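Local coordinates for heme-binding protein HutZ (Vibrio cholerae, PDB 3TGV) that binds heme and probably degrades it to biliverdin with release of iron, as a member of the HugZ/HutZ heme oxygenase family, at residues 33-36 / 41-44; 55-60 / 121-126; 12-17 / 67-72; 103-106 / 112-115; 19-22 / 28-31. The protein carries 1 engineered substitution. All blocks are in the same frame, centred on the assembly; numbering follows the deposited sequence.

Contact 1: residues 33-36 / 41-44; sequences APFV and GYFV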
loop_
_atom_site.group_PDB
_atom_site.type_symbol
_atom_site.label_atom_id
_atom_site.label_comp_id
_atom_site.label_asym_id
_atom_site.label_seq_id
_atom_site.Cartn_x
_atom_site.Cartn_y
_atom_site.Cartn_z
ATOM N N ALA A 33 3.029 -1.140 -7.815
ATOM C CA ALA A 33 3.482 -1.490 -9.154
ATOM C C ALA A 33 2.342 -2.129 -9.936
ATOM O O ALA A 33 1.650 -3.007 -9.419
ATOM C CB ALA A 33 4.656 -2.449 -9.075
ATOM N N PRO A 34 2.133 -1.684 -11.182
ATOM C CA PRO A 34 1.236 -2.440 -12.063
ATOM C C PRO A 34 1.764 -3.877 -12.152
ATOM O O PRO A 34 2.966 -4.093 -11.972
ATOM C CB PRO A 34 1.369 -1.713 -13.411
ATOM C CG PRO A 34 1.736 -0.303 -13.033
ATOM C CD PRO A 34 2.583 -0.414 -11.782
ATOM N N PHE A 35 0.894 -4.850 -12.388
ATOM C CA PHE A 35 1.321 -6.246 -12.386
ATOM C C PHE A 35 0.584 -7.041 -13.448
ATOM O O PHE A 35 -0.436 -6.602 -13.964
ATOM C CB PHE A 35 1.030 -6.892 -11.022
ATOM C CG PHE A 35 -0.434 -7.201 -10.799
ATOM C CD1 PHE A 35 -1.335 -6.185 -10.500
ATOM C CD2 PHE A 35 -0.911 -8.507 -10.894
ATOM C CE1 PHE A 35 -2.680 -6.466 -10.285
ATOM C CE2 PHE A 35 -2.256 -8.797 -10.699
ATOM C CZ PHE A 35 -3.141 -7.790 -10.386
ATOM N N VAL A 36 1.120 -8.213 -13.763
ATOM C CA VAL A 36 0.345 -9.265 -14.410
ATOM C C VAL A 36 0.526 -10.522 -13.580
ATOM O O VAL A 36 1.486 -10.633 -12.815
ATOM C CB VAL A 36 0.824 -9.544 -15.854
ATOM C CG1 VAL A 36 0.686 -8.302 -16.710
ATOM C CG2 VAL A 36 2.259 -10.042 -15.853
ATOM N N GLY A 41 3.460 -17.014 -11.253
ATOM C CA GLY A 41 3.402 -16.085 -10.136
ATOM C C GLY A 41 2.923 -14.703 -10.541
ATOM O O GLY A 41 2.357 -14.520 -11.620
ATOM N N TYR A 42 3.146 -13.725 -9.671
ATOM C CA TYR A 42 2.838 -12.339 -9.998
ATOM C C TYR A 42 4.107 -11.633 -10.473
ATOM O O TYR A 42 5.198 -11.908 -9.980
ATOM C CB TYR A 42 2.251 -11.617 -8.789
ATOM C CG TYR A 42 0.885 -12.118 -8.349
ATOM C CD1 TYR A 42 -0.265 -11.389 -8.626
ATOM C CD2 TYR A 42 0.751 -13.312 -7.663
ATOM C CE1 TYR A 42 -1.516 -11.830 -8.223
ATOM C CE2 TYR A 42 -0.503 -13.769 -7.257
ATOM C CZ TYR A 42 -1.630 -13.023 -7.544
ATOM O OH TYR A 42 -2.876 -13.467 -7.142
ATOM N N PHE A 43 3.970 -10.729 -11.432
ATOM C CA PHE A 43 5.141 -10.056 -11.979
ATOM C C PHE A 43 4.997 -8.547 -11.970
ATOM O O PHE A 43 3.964 -8.008 -12.364
ATOM C CB PHE A 43 5.436 -10.547 -13.396
ATOM C CG PHE A 43 5.797 -12.002 -13.460
ATOM C CD1 PHE A 43 7.126 -12.398 -13.546
ATOM C CD2 PHE A 43 4.806 -12.978 -13.428
ATOM C CE1 PHE A 43 7.456 -13.744 -13.601
ATOM C CE2 PHE A 43 5.129 -14.314 -13.482
ATOM C CZ PHE A 43 6.451 -14.702 -13.566
ATOM N N VAL A 44 6.047 -7.872 -11.517
ATOM C CA VAL A 44 6.107 -6.417 -11.598
ATOM C C VAL A 44 7.377 -5.980 -12.315
ATOM O O VAL A 44 8.413 -6.634 -12.204
ATOM C CB VAL A 44 6.073 -5.773 -10.208
ATOM C CG1 VAL A 44 4.737 -6.079 -9.521
ATOM C CG2 VAL A 44 7.253 -6.259 -9.370
#
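Phe-35 CG stands between the backbone N and the carbonyl carbon (chi1 75°) and Tyr-42 CG lies beside its own backbone N, anti to the carbonyl carbon; from their places on the two strands, these torsions send both rings the same way, side by side. Phe-35 CD2 comes in at the edge of the tyrosine ring, near its plane, 3.7 Å from Tyr-42 CD1. With centroids 5.9 Å apart and planes at 37°, the pair is oblique, neither stacked nor T-shaped. Tyr-42 OH is hydrogen-bonded to Arg-11, and the Phe-35 ring has a cation-pi partner in Arg-108.

Val-44 sends CG1 to the other strand, 3.7 Å from Ala-33 CB. On the opposite face of the sheet, Val-36 CG2 touches Phe-43 CB at 4.0 Å, under helix 96-109. Backbone bonds join Val-36 and Phe-43: Phe-43 N reaches Val-36 O at 2.8 Å, nearly in line with the C=O, and Val-36 N reaches Phe-43 O at 3.2 Å. The short segments 33-36 and 41-44 run 139° apart. All eight residues are buried, as suits a central beta hairpin, strands 28-38 and 41-47, in the barrel-like sheet of the FMN-binding split-barrel fold.

Contact 2: residues 55-60 / 121-126; sequences NLEVNP and DFMLFR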
loop_
_atom_site.group_PDB
_atom_site.type_symbol
_atom_site.label_atom_id
_atom_site.label_comp_id
_atom_site.label_asym_id
_atom_site.label_seq_id
_atom_site.Cartn_x
_atom_site.Cartn_y
_atom_site.Cartn_z
ATOM N N ASN A 55 15.349 -2.982 -2.629
ATOM C CA ASN A 55 14.960 -3.850 -1.515
ATOM C C ASN A 55 14.737 -5.294 -1.945
ATOM O O ASN A 55 15.281 -6.207 -1.339
ATOM C CB ASN A 55 13.720 -3.319 -0.802
ATOM C CG ASN A 55 14.015 -2.102 0.028
ATOM O OD1 ASN A 55 15.149 -1.666 0.108
ATOM N ND2 ASN A 55 12.991 -1.538 0.644
ATOM N N LEU A 56 13.947 -5.511 -2.992
ATOM C CA LEU A 56 13.669 -6.886 -3.408
ATOM C C LEU A 56 14.943 -7.597 -3.865
ATOM O O LEU A 56 15.025 -8.827 -3.816
ATOM C CB LEU A 56 12.611 -6.933 -4.507
ATOM C CG LEU A 56 11.188 -6.572 -4.083
ATOM C CD1 LEU A 56 10.315 -6.425 -5.316
ATOM C CD2 LEU A 56 10.610 -7.602 -3.119
ATOM N N GLU A 57 15.928 -6.811 -4.306
ATOM C CA GLU A 57 17.229 -7.335 -4.715
ATOM C C GLU A 57 18.019 -7.926 -3.561
ATOM O O GLU A 57 18.637 -8.971 -3.697
ATOM C CB GLU A 57 18.083 -6.226 -5.316
ATOM C CG GLU A 57 18.158 -6.255 -6.813
ATOM C CD GLU A 57 19.335 -5.467 -7.329
ATOM O OE1 GLU A 57 19.678 -4.435 -6.707
ATOM O OE2 GLU A 57 19.925 -5.884 -8.349
ATOM N N VAL A 58 18.031 -7.224 -2.436
ATOM C CA VAL A 58 18.861 -7.620 -1.309
ATOM C C VAL A 58 18.110 -8.474 -0.291
ATOM O O VAL A 58 18.712 -9.283 0.414
ATOM C CB VAL A 58 19.465 -6.390 -0.596
ATOM C CG1 VAL A 58 18.389 -5.375 -0.273
ATOM C CG2 VAL A 58 20.180 -6.816 0.667
ATOM N N ASN A 59 16.794 -8.298 -0.227
ATOM C CA ASN A 59 15.981 -8.925 0.798
ATOM C C ASN A 59 14.653 -9.340 0.169
ATOM O O ASN A 59 13.706 -8.559 0.131
ATOM C CB ASN A 59 15.759 -7.938 1.944
ATOM C CG ASN A 59 15.117 -8.586 3.149
ATOM O OD1 ASN A 59 14.399 -9.577 3.016
ATOM N ND2 ASN A 59 15.369 -8.031 4.335
ATOM N N PRO A 60 14.590 -10.576 -0.345
ATOM C CA PRO A 60 13.565 -10.979 -1.315
ATOM C C PRO A 60 12.217 -11.342 -0.710
ATOM O O PRO A 60 11.554 -12.248 -1.214
ATOM C CB PRO A 60 14.186 -12.219 -1.989
ATOM C CG PRO A 60 15.639 -12.232 -1.553
ATOM C CD PRO A 60 15.611 -11.618 -0.186
ATOM N N ASP A 121 17.584 0.143 -15.967
ATOM C CA ASP A 121 17.184 0.141 -14.559
ATOM C C ASP A 121 15.824 -0.519 -14.301
ATOM O O ASP A 121 15.456 -0.744 -13.153
ATOM C CB ASP A 121 17.305 1.514 -13.863
ATOM C CG ASP A 121 16.840 2.656 -14.721
ATOM O OD1 ASP A 121 15.642 2.700 -15.065
ATOM O OD2 ASP A 121 17.676 3.528 -15.026
ATOM N N PHE A 122 15.088 -0.856 -15.354
ATOM C CA PHE A 122 13.829 -1.564 -15.141
ATOM C C PHE A 122 14.020 -3.059 -15.076
ATOM O O PHE A 122 14.418 -3.690 -16.050
ATOM C CB PHE A 122 12.764 -1.172 -16.155
ATOM C CG PHE A 122 11.971 0.026 -15.738
ATOM C CD1 PHE A 122 12.416 1.298 -16.035
ATOM C CD2 PHE A 122 10.794 -0.122 -15.015
ATOM C CE1 PHE A 122 11.699 2.409 -15.640
ATOM C CE2 PHE A 122 10.068 0.983 -14.615
ATOM C CZ PHE A 122 10.520 2.251 -14.929
ATOM N N MET A 123 13.739 -3.605 -13.898
ATOM C CA MET A 123 13.956 -5.007 -13.605
ATOM C C MET A 123 12.611 -5.714 -13.498
ATOM O O MET A 123 11.627 -5.119 -13.058
ATOM C CB MET A 123 14.699 -5.139 -12.277
ATOM C CG MET A 123 15.923 -4.263 -12.166
ATOM S SD MET A 123 16.605 -4.286 -10.500
ATOM C CE MET A 123 18.317 -4.685 -10.870
ATOM N N LEU A 124 12.574 -6.981 -13.890
ATOM C CA LEU A 124 11.350 -7.768 -13.789
ATOM C C LEU A 124 11.447 -8.746 -12.628
ATOM O O LEU A 124 12.322 -9.610 -12.607
ATOM C CB LEU A 124 11.106 -8.519 -15.098
ATOM C CG LEU A 124 9.925 -9.488 -15.172
ATOM C CD1 LEU A 124 8.599 -8.756 -14.992
ATOM C CD2 LEU A 124 9.958 -10.218 -16.499
ATOM N N PHE A 125 10.556 -8.607 -11.653
ATOM C CA PHE A 125 10.563 -9.504 -10.502
ATOM C C PHE A 125 9.383 -10.463 -10.537
ATOM O O PHE A 125 8.250 -10.046 -10.750
ATOM C CB PHE A 125 10.540 -8.724 -9.180
ATOM C CG PHE A 125 11.831 -8.014 -8.861
ATOM C CD1 PHE A 125 12.785 -8.612 -8.051
ATOM C CD2 PHE A 125 12.082 -6.754 -9.363
ATOM C CE1 PHE A 125 13.970 -7.965 -7.752
ATOM C CE2 PHE A 125 13.264 -6.105 -9.071
ATOM C CZ PHE A 125 14.209 -6.712 -8.266
ATOM N N ARG A 126 9.664 -11.746 -10.336
ATOM C CA ARG A 126 8.612 -12.732 -10.092
ATOM C C ARG A 126 8.307 -12.827 -8.604
ATOM O O ARG A 126 9.215 -12.955 -7.786
ATOM C CB ARG A 126 9.016 -14.111 -10.611
ATOM C CG ARG A 126 8.286 -15.224 -9.890
ATOM C CD ARG A 126 8.063 -16.458 -10.741
ATOM N NE ARG A 126 9.263 -17.267 -10.887
ATOM C CZ ARG A 126 9.251 -18.590 -11.025
ATOM N NH1 ARG A 126 8.096 -19.253 -11.022
ATOM N NH2 ARG A 126 10.393 -19.254 -11.162
#
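One face of the Phe-125 ring is taken by Leu-56. Its CB lies 4.1 Å from the ring centroid and 28° off the normal, which meets the geometry of a CH-pi contact, and the closest single approach is Leu-56 CB to Phe-125 CE1 at 3.7 Å. Leu-56 CD1 sits over the same face, displaced toward the rim near Phe-125 CG. Glu-57 N lies obliquely to the ring, 4.1 Å from Phe-125 CE1, and Glu-57 CG is 4.2 Å from Phe-125 CZ.

The backbone of helix 51-58 places Leu-56 CB. The first torsions do the rest, with CG anti to the carbonyl carbon in both residues: that of Leu-56 (chi1 -70°) brings CD1 over the face, and that of Phe-125 (chi1 -72°) swings the ring toward the helix. Glu-57 and Met-123 cross at about a right angle, and Met-123 CE ends 3.2 Å from Glu-57 OE2. The other carboxylate oxygen, OE1, has a weak hydrogen bond from His-48.

Ala-88, touched by Leu-56, and Ile-46, touched by Phe-125, place the contact against neighbouring strands. No hydrogen bond crosses between 55-60 and 121-126; between these segments the contact is therefore apolar and CH-pi inside, with a probably charged carboxylate beside a methyl group on the more exposed side.

Contact 3: residues 12-17 / 67-72; sequences QERKTL and IEDETE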
loop_
_atom_site.group_PDB
_atom_site.type_symbol
_atom_site.label_atom_id
_atom_site.label_comp_id
_atom_site.label_asym_id
_atom_site.label_seq_id
_atom_site.Cartn_x
_atom_site.Cartn_y
_atom_site.Cartn_z
ATOM N N GLN A 12 -8.948 -9.764 -12.011
ATOM C CA GLN A 12 -8.895 -9.357 -13.417
ATOM C C GLN A 12 -9.016 -7.846 -13.597
ATOM O O GLN A 12 -8.404 -7.267 -14.497
ATOM C CB GLN A 12 -9.986 -10.078 -14.222
ATOM C CG GLN A 12 -9.618 -11.502 -14.590
ATOM C CD GLN A 12 -10.757 -12.262 -15.255
ATOM O OE1 GLN A 12 -11.902 -11.803 -15.281
ATOM N NE2 GLN A 12 -10.443 -13.435 -15.797
ATOM N N GLU A 13 -9.808 -7.204 -12.746
ATOM C CA GLU A 13 -10.035 -5.769 -12.865
ATOM C C GLU A 13 -8.880 -4.958 -12.281
ATOM O O GLU A 13 -8.457 -3.962 -12.865
ATOM C CB GLU A 13 -11.353 -5.375 -12.186
ATOM C CG GLU A 13 -11.728 -3.894 -12.333
ATOM C CD GLU A 13 -11.060 -2.994 -11.294
ATOM O OE1 GLU A 13 -10.961 -3.420 -10.116
ATOM O OE2 GLU A 13 -10.643 -1.862 -11.660
ATOM N N ARG A 14 -8.375 -5.371 -11.121
ATOM C CA ARG A 14 -7.317 -4.611 -10.468
ATOM C C ARG A 14 -6.031 -4.713 -11.279
ATOM O O ARG A 14 -5.646 -5.794 -11.710
ATOM C CB ARG A 14 -7.108 -5.098 -9.037
ATOM C CG ARG A 14 -8.342 -4.960 -8.151
ATOM C CD ARG A 14 -8.437 -3.578 -7.528
ATOM N NE ARG A 14 -9.064 -2.608 -8.413
ATOM C CZ ARG A 14 -8.912 -1.292 -8.318
ATOM N NH1 ARG A 14 -8.123 -0.766 -7.385
ATOM N NH2 ARG A 14 -9.533 -0.496 -9.178
ATOM N N LYS A 15 -5.373 -3.578 -11.497
ATOM C CA LYS A 15 -4.195 -3.542 -12.343
ATOM C C LYS A 15 -2.908 -3.322 -11.550
ATOM O O LYS A 15 -1.812 -3.446 -12.094
ATOM C CB LYS A 15 -4.355 -2.443 -13.401
ATOM C CG LYS A 15 -5.648 -2.583 -14.210
ATOM C CD LYS A 15 -5.384 -3.169 -15.590
ATOM C CE LYS A 15 -6.603 -3.896 -16.137
ATOM N NZ LYS A 15 -7.817 -3.036 -16.166
ATOM N N THR A 16 -3.039 -2.996 -10.271
ATOM C CA THR A 16 -1.880 -2.641 -9.457
ATOM C C THR A 16 -1.799 -3.431 -8.147
ATOM O O THR A 16 -2.818 -3.784 -7.540
ATOM C CB THR A 16 -1.879 -1.130 -9.118
ATOM O OG1 THR A 16 -2.007 -0.361 -10.326
ATOM C CG2 THR A 16 -0.586 -0.747 -8.447
ATOM N N LEU A 17 -0.568 -3.704 -7.732
ATOM C CA LEU A 17 -0.279 -4.251 -6.417
ATOM C C LEU A 17 0.302 -3.165 -5.530
ATOM O O LEU A 17 1.123 -2.341 -5.980
ATOM C CB LEU A 17 0.751 -5.380 -6.528
ATOM C CG LEU A 17 0.439 -6.568 -7.437
ATOM C CD1 LEU A 17 1.575 -7.608 -7.401
ATOM C CD2 LEU A 17 -0.903 -7.182 -7.029
ATOM N N ILE A 67 -6.153 -3.984 -3.747
ATOM C CA ILE A 67 -7.208 -3.299 -2.997
ATOM C C ILE A 67 -8.113 -2.396 -3.849
ATOM O O ILE A 67 -7.652 -1.761 -4.811
ATOM C CB ILE A 67 -6.595 -2.471 -1.830
ATOM C CG1 ILE A 67 -7.700 -1.874 -0.961
ATOM C CG2 ILE A 67 -5.626 -1.384 -2.369
ATOM C CD1 ILE A 67 -7.217 -1.446 0.404
ATOM N N GLU A 68 -9.401 -2.337 -3.510
ATOM C CA GLU A 68 -10.313 -1.487 -4.266
ATOM C C GLU A 68 -10.010 -0.028 -3.944
ATOM O O GLU A 68 -9.417 0.268 -2.913
ATOM C CB GLU A 68 -11.783 -1.799 -3.961
ATOM C CG GLU A 68 -12.277 -1.247 -2.645
ATOM C CD GLU A 68 -13.730 -1.633 -2.355
ATOM O OE1 GLU A 68 -14.525 -1.804 -3.303
ATOM O OE2 GLU A 68 -14.068 -1.756 -1.173
ATOM N N ASP A 69 -10.431 0.876 -4.820
ATOM C CA ASP A 69 -10.113 2.295 -4.688
ATOM C C ASP A 69 -10.842 2.927 -3.510
ATOM O O ASP A 69 -11.921 2.479 -3.145
ATOM C CB ASP A 69 -10.499 3.030 -5.971
ATOM C CG ASP A 69 -9.546 2.744 -7.117
ATOM O OD1 ASP A 69 -8.373 2.408 -6.841
ATOM O OD2 ASP A 69 -9.962 2.868 -8.290
ATOM N N GLU A 70 -10.268 3.977 -2.924
ATOM C CA GLU A 70 -10.962 4.696 -1.867
ATOM C C GLU A 70 -12.348 5.125 -2.327
ATOM O O GLU A 70 -13.320 4.946 -1.605
ATOM C CB GLU A 70 -10.182 5.929 -1.396
ATOM C CG GLU A 70 -9.148 5.639 -0.340
ATOM C CD GLU A 70 -8.452 6.877 0.161
ATOM O OE1 GLU A 70 -9.106 7.943 0.249
ATOM O OE2 GLU A 70 -7.235 6.791 0.438
ATOM N N THR A 71 -12.444 5.688 -3.529
ATOM C CA THR A 71 -13.732 6.213 -3.991
ATOM C C THR A 71 -14.769 5.133 -4.322
ATOM O O THR A 71 -15.953 5.421 -4.360
ATOM C CB THR A 71 -13.583 7.160 -5.199
ATOM O OG1 THR A 71 -12.774 6.532 -6.200
ATOM C CG2 THR A 71 -12.937 8.454 -4.770
ATOM N N GLU A 72 -14.328 3.902 -4.564
ATOM C CA GLU A 72 -15.263 2.819 -4.865
ATOM C C GLU A 72 -15.772 2.118 -3.601
ATOM O O GLU A 72 -16.814 1.455 -3.624
ATOM C CB GLU A 72 -14.625 1.798 -5.823
ATOM C CG GLU A 72 -15.273 0.391 -5.811
ATOM C CD GLU A 72 -16.720 0.348 -6.333
ATOM O OE1 GLU A 72 -17.090 -0.662 -6.977
ATOM O OE2 GLU A 72 -17.492 1.305 -6.089
HETATM O O HOH W 1 -4.447 -2.685 -5.630
#
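Arg-14 and Asp-69 cross obliquely, with guanidinium and carboxylate planes 80° apart, so their salt bridge is not the flat, two-pronged kind. Together with Glu-13 they form a salt-bridge network that ties the turn between helix 3-13 and strand 16-22 to the loop after strand 61-67, at the subunit interface. Asp-69 OD1 lies near the guanidinium plane, 3.2 Å from Arg-14 NH1, but the nitrogen reaches it from above the carboxylate plane, 68° out. The same NH1 also donates to the backbone, with Ile-67 O at 2.8 Å and tilted 25° from the guanidinium plane.

Glu-13 is gripped differently. Arg-14 presents its side to it, with NE 2.7 Å from Glu-13 OE1 and NH2 3.0 Å from Glu-13 OE2, both on the syn side of the carboxylate. Bends at chi2 and chi3 of Arg-14 fold the chain so that one guanidinium serves both segments. Two carboxylates on one arginine probably stabilise its positive charge.

Asp-69 OD1 has a further donor in the backbone N of Glu-70 of the second subunit, while Glu-70 of this chain bonds to Lys-15 N and Thr-16 OG1 of that subunit. A water links the backbones at the other end: it lies 2.7 Å from Thr-16 O, placed to donate, and accepts from Ile-67 N at 2.9 Å.

Contact 4: residues 103-106 / 112-115; sequences AQMG and IIDG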
loop_
_atom_site.group_PDB
_atom_site.type_symbol
_atom_site.label_atom_id
_atom_site.label_comp_id
_atom_site.label_asym_id
_atom_site.label_seq_id
_atom_site.Cartn_x
_atom_site.Cartn_y
_atom_site.Cartn_z
ATOM N N ALA A 103 5.459 -9.726 -22.829
ATOM C CA ALA A 103 4.332 -9.850 -23.747
ATOM C C ALA A 103 3.005 -9.637 -23.023
ATOM O O ALA A 103 2.199 -8.798 -23.424
ATOM C CB ALA A 103 4.346 -11.218 -24.409
ATOM N N GLN A 104 2.781 -10.405 -21.957
ATOM C CA GLN A 104 1.551 -10.301 -21.178
ATOM C C GLN A 104 1.330 -8.873 -20.701
ATOM O O GLN A 104 0.232 -8.332 -20.815
ATOM C CB GLN A 104 1.582 -11.267 -19.986
ATOM C CG GLN A 104 0.281 -11.334 -19.199
ATOM C CD GLN A 104 0.296 -12.410 -18.132
ATOM O OE1 GLN A 104 1.314 -13.078 -17.907
ATOM N NE2 GLN A 104 -0.846 -12.596 -17.470
ATOM N N MET A 105 2.388 -8.260 -20.182
ATOM C CA MET A 105 2.319 -6.891 -19.679
ATOM C C MET A 105 1.967 -5.895 -20.768
ATOM O O MET A 105 1.176 -4.982 -20.543
ATOM C CB MET A 105 3.634 -6.499 -19.011
ATOM C CG MET A 105 3.884 -7.214 -17.699
ATOM S SD MET A 105 5.304 -6.533 -16.822
ATOM C CE MET A 105 5.836 -5.279 -17.966
ATOM N N GLY A 106 2.568 -6.063 -21.942
ATOM C CA GLY A 106 2.232 -5.229 -23.085
ATOM C C GLY A 106 0.754 -5.356 -23.414
ATOM O O GLY A 106 0.070 -4.362 -23.640
ATOM N N ILE A 112 3.289 1.566 -23.523
ATOM C CA ILE A 112 4.183 2.030 -22.469
ATOM C C ILE A 112 5.253 0.979 -22.145
ATOM O O ILE A 112 6.407 1.309 -21.870
ATOM C CB ILE A 112 3.366 2.419 -21.213
ATOM C CG1 ILE A 112 4.112 3.445 -20.361
ATOM C CG2 ILE A 112 2.978 1.182 -20.410
ATOM C CD1 ILE A 112 5.377 2.920 -19.755
ATOM N N ILE A 113 4.867 -0.290 -22.218
ATOM C CA ILE A 113 5.756 -1.400 -21.886
ATOM C C ILE A 113 6.920 -1.519 -22.875
ATOM O O ILE A 113 7.945 -2.130 -22.571
ATOM C CB ILE A 113 4.976 -2.733 -21.828
ATOM C CG1 ILE A 113 3.877 -2.664 -20.763
ATOM C CG2 ILE A 113 5.901 -3.898 -21.544
ATOM C CD1 ILE A 113 4.399 -2.488 -19.351
ATOM N N ASP A 114 6.758 -0.933 -24.058
ATOM C CA ASP A 114 7.797 -0.989 -25.078
ATOM C C ASP A 114 9.025 -0.239 -24.580
ATOM O O ASP A 114 10.126 -0.785 -24.526
ATOM C CB ASP A 114 7.306 -0.368 -26.386
ATOM C CG ASP A 114 6.181 -1.162 -27.033
ATOM O OD1 ASP A 114 5.528 -1.973 -26.335
ATOM O OD2 ASP A 114 5.944 -0.962 -28.246
ATOM N N GLY A 115 8.821 1.017 -24.201
ATOM C CA GLY A 115 9.891 1.819 -23.640
ATOM C C GLY A 115 10.463 1.190 -22.385
ATOM O O GLY A 115 11.652 0.876 -22.324
#
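Met-105 CE and Ile-113 CD1 lie 3.4 Å apart, tighter than usual van der Waals contact, and the two side chains cross at about a right angle. A second branch of the isoleucine shares the methyl group, with Ile-113 CG2 3.8 Å from Met-105 CE. The isoleucine also presses on backbone: its CG1 is 3.6 Å from Met-105 O, and its CB is 3.9 Å from Gly-106 CA. At that point the CA atoms of the two segments come nearest, with 5.3 Å between Gly-106 CA and Ile-113 CA.

The methionine meets its partner through a nearly eclipsed thioether torsion (chi3 -1°), so with the tight approach the modelled position of CE should be read with caution. Further out, Met-105 rests on Val-36 of strand 28-38. Gln-104 secures its helix to the end of that strand by hydrogen bonds to Asn-38 ND2 and Gln-37 O, and Phe-77 of the second subunit packs on Ile-113. The whole is apolar packing between two consecutive helices joined by a short connection, in which helix 112-116 packs through Ile-113 against the C-terminal part of helix 96-109.

Contact 5: residues 19-22 / 28-31; sequences LATV and PNVS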
loop_
_atom_site.group_PDB
_atom_site.type_symbol
_atom_site.label_atom_id
_atom_site.label_comp_id
_atom_site.label_asym_id
_atom_site.label_seq_id
_atom_site.Cartn_x
_atom_site.Cartn_y
_atom_site.Cartn_z
ATOM N N LEU A 19 2.820 -2.826 -2.381
ATOM C CA LEU A 19 3.920 -3.651 -1.895
ATOM C C LEU A 19 4.566 -3.093 -0.633
ATOM O O LEU A 19 4.805 -1.891 -0.527
ATOM C CB LEU A 19 4.997 -3.782 -2.974
ATOM C CG LEU A 19 4.517 -4.059 -4.392
ATOM C CD1 LEU A 19 5.647 -3.861 -5.405
ATOM C CD2 LEU A 19 3.914 -5.462 -4.483
ATOM N N ALA A 20 4.843 -3.978 0.319
ATOM C CA ALA A 20 5.708 -3.650 1.438
ATOM C C ALA A 20 7.009 -4.434 1.294
ATOM O O ALA A 20 7.003 -5.665 1.319
ATOM C CB ALA A 20 5.029 -3.960 2.764
ATOM N N THR A 21 8.123 -3.721 1.136
ATOM C CA THR A 21 9.418 -4.362 0.987
ATOM C C THR A 21 10.319 -3.945 2.144
ATOM O O THR A 21 9.946 -3.094 2.954
ATOM C CB THR A 21 10.081 -3.994 -0.358
ATOM O OG1 THR A 21 10.230 -2.572 -0.437
ATOM C CG2 THR A 21 9.211 -4.457 -1.518
ATOM N N VAL A 22 11.501 -4.547 2.227
ATOM C CA VAL A 22 12.432 -4.228 3.307
ATOM C C VAL A 22 13.855 -4.198 2.781
ATOM O O VAL A 22 14.212 -4.987 1.902
ATOM C CB VAL A 22 12.352 -5.245 4.459
ATOM C CG1 VAL A 22 11.196 -4.916 5.388
ATOM C CG2 VAL A 22 12.223 -6.660 3.902
ATOM N N PRO A 28 11.265 -0.845 6.485
ATOM C CA PRO A 28 10.106 -1.032 5.599
ATOM C C PRO A 28 9.983 0.041 4.512
ATOM O O PRO A 28 10.330 1.198 4.714
ATOM C CB PRO A 28 8.917 -0.863 6.546
ATOM C CG PRO A 28 9.436 0.092 7.583
ATOM C CD PRO A 28 10.864 -0.328 7.804
ATOM N N ASN A 29 9.457 -0.344 3.361
ATOM C CA ASN A 29 9.087 0.636 2.352
ATOM C C ASN A 29 7.751 0.220 1.732
ATOM O O ASN A 29 7.529 -0.960 1.477
ATOM C CB ASN A 29 10.186 0.739 1.300
ATOM C CG ASN A 29 9.821 1.662 0.178
ATOM O OD1 ASN A 29 9.409 1.219 -0.894
ATOM N ND2 ASN A 29 9.969 2.964 0.409
ATOM N N VAL A 30 6.853 1.182 1.535
ATOM C CA VAL A 30 5.601 0.925 0.834
ATOM C C VAL A 30 5.625 1.601 -0.537
ATOM O O VAL A 30 6.164 2.707 -0.698
ATOM C CB VAL A 30 4.386 1.393 1.646
ATOM C CG1 VAL A 30 4.321 2.892 1.712
ATOM C CG2 VAL A 30 3.088 0.813 1.053
ATOM N N SER A 31 5.078 0.923 -1.532
ATOM C CA SER A 31 5.128 1.403 -2.903
ATOM C C SER A 31 4.016 0.696 -3.637
ATOM O O SER A 31 3.262 -0.069 -3.026
ATOM C CB SER A 31 6.465 1.021 -3.540
ATOM O OG SER A 31 6.626 -0.389 -3.514
HETATM O O HOH W 2 7.840 -1.044 -1.242
#
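Pro-28, first on its strand, pairs with Val-22 in a non-hydrogen-bonded position, and its CA lies 4.0 Å from Val-22 CG1. Asn-29 then makes a hydrogen-bonded pair with Thr-21: Asn-29 N to Thr-21 O and Thr-21 N to Asn-29 O are both 2.8 Å. Their side chains run alongside each other, Asn-29 CB 3.7 Å from Thr-21 OG1. A water accompanies them, 2.8 Å from Asn-29 OD1, within bonding distance of Leu-19 O, and hydrogen-bonded to Thr-21 OG1, which is also bonded to Asn-55.

The alternating pairs are those of an antiparallel ladder (segments 19-22 and 28-31 run 151° apart), and as strands 16-22 and 28-38 are consecutive they form a beta hairpin, its Ala-20/Val-30 face packed against the second subunit. Val-30, opposite Ala-20, turns CG2 anti to its own N (CG1 at chi1 70°), bringing CG2 3.6 Å from Leu-19 O; its N bonds to Ser-63 OG of the second subunit. Ser-31 makes the next hydrogen-bonded pair, with Leu-19. Leu-19 N meets Ser-31 O at 2.9 Å, almost straight at 176°, and Ser-31 OG bonds both to the same water and to His-52.

Overall arrangement
Contacts 1 and 5 share strand 28-38, and both are hairpin ladders of backbone bonds. Contact 1, its centre about 4 Å from the chain centre, uses aromatic and aliphatic packing, whereas contact 5, about 12 Å out, adds a water and polar side chains in the dimer interface. Contact 3 enters the same sheet through strand 16-22; it is buried, meets the second subunit and relies on charge. Contacts 2 and 4 have no hydrogen bonds between their segments: contact 2, the partly buried one, sets a helix on strand 122-129, while contact 4 joins two helices and is buried although about 15 Å out, where it also meets the second subunit. Contact 1 touches all the others.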